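Local coordinates for protein O-methyltransferase (Burkholderia thailandensis, PDB 3MCZ) that probably transfers methyl groups from S-adenosylmethionine to oxygen atoms of an acceptor, working as a dimer, at residues M290-V295 / L316-W321. Numbering follows the deposited sequence. Where two conformers were deposited one is given.
Sequences MNDDRV and LHPTPW
Met-290 and Thr-319 are joined by two hydrogen bonds that tie the loop after strand 281-288 to the first turn of helix 319-328. Thr-319 N, at the start of that helix, donates to Met-290 O (2.9 Å) in the carbonyl plane, while Met-290 N donates to Thr-319 OG1 (3.0 Å). With chi1 at -51°, OG1 stands beside the backbone N of Thr-319, and both groups face the Met-290 backbone.

Apolar packing centres on the selenomethionine side chain of Met-290. In one of its two conformers, with CG anti to the backbone N (chi1 163°), the chain runs past Pro-318, SE lying 3.8 Å from Pro-318 CD, and meets Leu-316 tip to tip.

On the outer side, Asp-292 OD1 lies 3.5 Å from Pro-318 CB, and the carboxylate also rests against Pro-320 CB. The extended Arg-294, which also packs on His-78 of the second subunit, lays one guanidinium face over Pro-318 CG, 3.5 Å from CZ. Its NE reaches Leu-316 O through one water, and NH2, more weakly, His-317 ND1 through another; His-317 NE2 is bonded to Phe-261 O.

Within the Rossmann-like methyltransferase domain, one backbone bond and one bond to a threonine hydroxyl thus join the buried end directly, whereas water mediates the polar reach of the partly exposed Arg-294.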
HETATM    1  N   MSE A 290      -2.000  23.929  -3.515  1.00 15.01           N
HETATM    2  CA  MSE A 290      -3.340  23.503  -3.121  0.50 15.72           C
HETATM    3  C   MSE A 290      -4.306  24.636  -3.408  1.00 15.70           C
HETATM    4  O   MSE A 290      -4.112  25.754  -2.914  1.00 15.03           O
HETATM    5  CB  MSE A 290      -3.347  23.174  -1.625  0.50 16.34           C
HETATM    6  CG  MSE A 290      -4.741  23.108  -1.024  0.50 18.63           C
HETATM    7 SE   MSE A 290      -4.755  22.879   0.895  0.50 18.39          SE
HETATM    8  CE  MSE A 290      -5.024  20.908   0.665  0.50 11.73           C
ATOM      9  N   ASN A 291      -5.352  24.349  -4.162  1.00 15.38           N
ATOM     10  CA  ASN A 291      -6.357  25.343  -4.454  1.00 15.67           C
ATOM     11  C   ASN A 291      -7.262  25.583  -3.235  1.00 15.90           C
ATOM     12  O   ASN A 291      -7.275  24.779  -2.280  1.00 14.11           O
ATOM     13  CB  ASN A 291      -7.178  24.914  -5.675  1.00 16.21           C
ATOM     14  CG  ASN A 291      -6.334  24.806  -6.925  1.00 19.74           C
ATOM     15  OD1 ASN A 291      -5.218  25.291  -6.958  1.00 22.92           O
ATOM     16  ND2 ASN A 291      -6.854  24.168  -7.939  1.00 22.50           N
ATOM     17  N   ASP A 292      -8.041  26.666  -3.278  1.00 15.34           N
ATOM     18  CA  ASP A 292      -9.027  26.963  -2.196  1.00 15.79           C
ATOM     19  C   ASP A 292     -10.088  25.868  -1.953  1.00 15.31           C
ATOM     20  O   ASP A 292     -10.617  25.749  -0.864  1.00 15.81           O
ATOM     21  CB  ASP A 292      -9.705  28.315  -2.459  1.00 17.01           C
ATOM     22  CG  ASP A 292      -8.821  29.495  -2.041  1.00 19.99           C
ATOM     23  OD1 ASP A 292      -8.014  29.374  -1.059  1.00 23.59           O
ATOM     24  OD2 ASP A 292      -8.953  30.554  -2.677  1.00 24.59           O
ATOM     25  N   ASP A 293     -10.355  25.028  -2.931  1.00 14.33           N
ATOM     26  CA  ASP A 293     -11.324  23.946  -2.754  1.00 15.66           C
ATOM     27  C   ASP A 293     -10.810  22.781  -1.887  1.00 15.93           C
ATOM     28  O   ASP A 293     -11.578  21.928  -1.489  1.00 16.64           O
ATOM     29  CB  ASP A 293     -11.830  23.451  -4.110  1.00 15.61           C
ATOM     30  CG  ASP A 293     -10.753  22.751  -4.953  1.00 17.68           C
ATOM     31  OD1 ASP A 293      -9.618  22.472  -4.485  1.00 18.61           O
ATOM     32  OD2 ASP A 293     -11.073  22.438  -6.116  1.00 20.95           O
ATOM     33  N   ARG A 294      -9.515  22.778  -1.586  1.00 14.90           N
ATOM     34  CA  ARG A 294      -8.868  21.746  -0.737  1.00 15.66           C
ATOM     35  C   ARG A 294      -8.868  20.321  -1.331  1.00 14.94           C
ATOM     36  O   ARG A 294      -8.483  19.367  -0.664  1.00 13.86           O
ATOM     37  CB  ARG A 294      -9.473  21.777   0.671  1.00 16.04           C
ATOM     38  CG  ARG A 294      -8.991  22.995   1.405  1.00 18.21           C
ATOM     39  CD  ARG A 294      -9.670  23.083   2.710  1.00 20.78           C
ATOM     40  NE  ARG A 294      -9.063  24.081   3.585  1.00 24.17           N
ATOM     41  CZ  ARG A 294      -9.216  25.390   3.507  1.00 27.56           C
ATOM     42  NH1 ARG A 294      -9.932  26.020   2.523  1.00 26.41           N
ATOM     43  NH2 ARG A 294      -8.586  26.100   4.431  1.00 29.85           N
ATOM     44  N   VAL A 295      -9.266  20.189  -2.593  1.00 14.50           N
ATOM     45  CA  VAL A 295      -9.291  18.879  -3.245  1.00 14.98           C
ATOM     46  C   VAL A 295      -8.525  18.843  -4.550  1.00 15.86           C
ATOM     47  O   VAL A 295      -8.393  17.766  -5.132  1.00 16.84           O
ATOM     48  CB  VAL A 295     -10.706  18.345  -3.479  1.00 15.48           C
ATOM     49  CG1 VAL A 295     -11.443  18.142  -2.157  1.00 14.33           C
ATOM     50  CG2 VAL A 295     -11.530  19.277  -4.381  1.00 13.57           C
ATOM     51  N   LEU A 316      -2.207  20.905   5.165  1.00 15.13           N
ATOM     52  CA  LEU A 316      -1.716  21.715   4.059  1.00 14.85           C
ATOM     53  C   LEU A 316      -2.697  22.862   3.918  1.00 15.28           C
ATOM     54  O   LEU A 316      -3.853  22.627   3.761  1.00 17.31           O
ATOM     55  CB  LEU A 316      -1.615  20.921   2.745  1.00 14.60           C
ATOM     56  CG  LEU A 316      -0.997  21.667   1.549  1.00 13.61           C
ATOM     57  CD1 LEU A 316       0.398  22.236   1.846  1.00 14.48           C
ATOM     58  CD2 LEU A 316      -0.992  20.731   0.288  1.00 14.00           C
ATOM     59  N   HIS A 317      -2.216  24.100   3.986  1.00 14.28           N
ATOM     60  CA  HIS A 317      -3.035  25.277   3.811  1.00 15.05           C
ATOM     61  C   HIS A 317      -3.088  25.689   2.335  1.00 14.54           C
ATOM     62  O   HIS A 317      -2.077  25.567   1.617  1.00 13.91           O
ATOM     63  CB  HIS A 317      -2.494  26.412   4.681  1.00 14.58           C
ATOM     64  CG  HIS A 317      -2.378  26.015   6.119  1.00 16.50           C
ATOM     65  ND1 HIS A 317      -3.484  25.705   6.882  1.00 22.04           N
ATOM     66  CD2 HIS A 317      -1.303  25.821   6.909  1.00 17.37           C
ATOM     67  CE1 HIS A 317      -3.089  25.353   8.095  1.00 21.07           C
ATOM     68  NE2 HIS A 317      -1.771  25.423   8.140  1.00 17.37           N
ATOM     69  N   PRO A 318      -4.253  26.159   1.883  1.00 15.40           N
ATOM     70  CA  PRO A 318      -4.331  26.573   0.488  1.00 15.33           C
ATOM     71  C   PRO A 318      -3.337  27.656   0.113  1.00 15.61           C
ATOM     72  O   PRO A 318      -3.117  28.604   0.862  1.00 15.52           O
ATOM     73  CB  PRO A 318      -5.768  27.065   0.324  1.00 16.11           C
ATOM     74  CG  PRO A 318      -6.554  26.353   1.449  1.00 16.91           C
ATOM     75  CD  PRO A 318      -5.571  26.203   2.566  1.00 15.79           C
ATOM     76  N   THR A 319      -2.786  27.520  -1.088  1.00 14.92           N
ATOM     77  CA  THR A 319      -1.774  28.431  -1.577  1.00 14.76           C
ATOM     78  C   THR A 319      -2.270  29.856  -1.730  1.00 14.83           C
ATOM     79  O   THR A 319      -1.553  30.767  -1.361  1.00 13.93           O
ATOM     80  CB  THR A 319      -1.134  27.856  -2.877  1.00 14.25           C
ATOM     81  OG1 THR A 319      -0.724  26.497  -2.602  1.00 15.29           O
ATOM     82  CG2 THR A 319       0.067  28.700  -3.300  1.00 14.52           C
ATOM     83  N   PRO A 320      -3.486  30.062  -2.273  1.00 14.45           N
ATOM     84  CA  PRO A 320      -4.011  31.419  -2.299  1.00 14.97           C
ATOM     85  C   PRO A 320      -4.214  32.025  -0.914  1.00 15.30           C
ATOM     86  O   PRO A 320      -4.105  33.246  -0.761  1.00 14.68           O
ATOM     87  CB  PRO A 320      -5.367  31.283  -3.020  1.00 14.74           C
ATOM     88  CG  PRO A 320      -5.226  30.018  -3.836  1.00 14.70           C
ATOM     89  CD  PRO A 320      -4.388  29.119  -2.953  1.00 14.85           C
ATOM     90  N   TRP A 321      -4.504  31.194   0.084  1.00 15.30           N
ATOM     91  CA  TRP A 321      -4.676  31.695   1.453  1.00 15.49           C
ATOM     92  C   TRP A 321      -3.314  32.150   2.003  1.00 15.82           C
ATOM     93  O   TRP A 321      -3.203  33.238   2.582  1.00 14.67           O
ATOM     94  CB  TRP A 321      -5.292  30.629   2.364  1.00 16.19           C
ATOM     95  CG  TRP A 321      -5.440  31.086   3.760  1.00 15.72           C
ATOM     96  CD1 TRP A 321      -6.462  31.807   4.287  1.00 18.38           C
ATOM     97  CD2 TRP A 321      -4.519  30.854   4.813  1.00 15.82           C
ATOM     98  NE1 TRP A 321      -6.227  32.053   5.620  1.00 16.94           N
ATOM     99  CE2 TRP A 321      -5.018  31.499   5.955  1.00 18.54           C
ATOM    100  CE3 TRP A 321      -3.294  30.202   4.888  1.00 14.41           C
ATOM    101  CZ2 TRP A 321      -4.355  31.465   7.182  1.00 15.29           C
ATOM    102  CZ3 TRP A 321      -2.641  30.159   6.123  1.00 17.78           C
ATOM    103  CH2 TRP A 321      -3.186  30.778   7.248  1.00 17.20           C
TER
HETATM  104  O   HOH W   1      -6.577  22.898   4.634  1.00 22.80           O
HETATM  105  O   HOH W   2      -6.059  26.293   6.274  1.00 28.21           O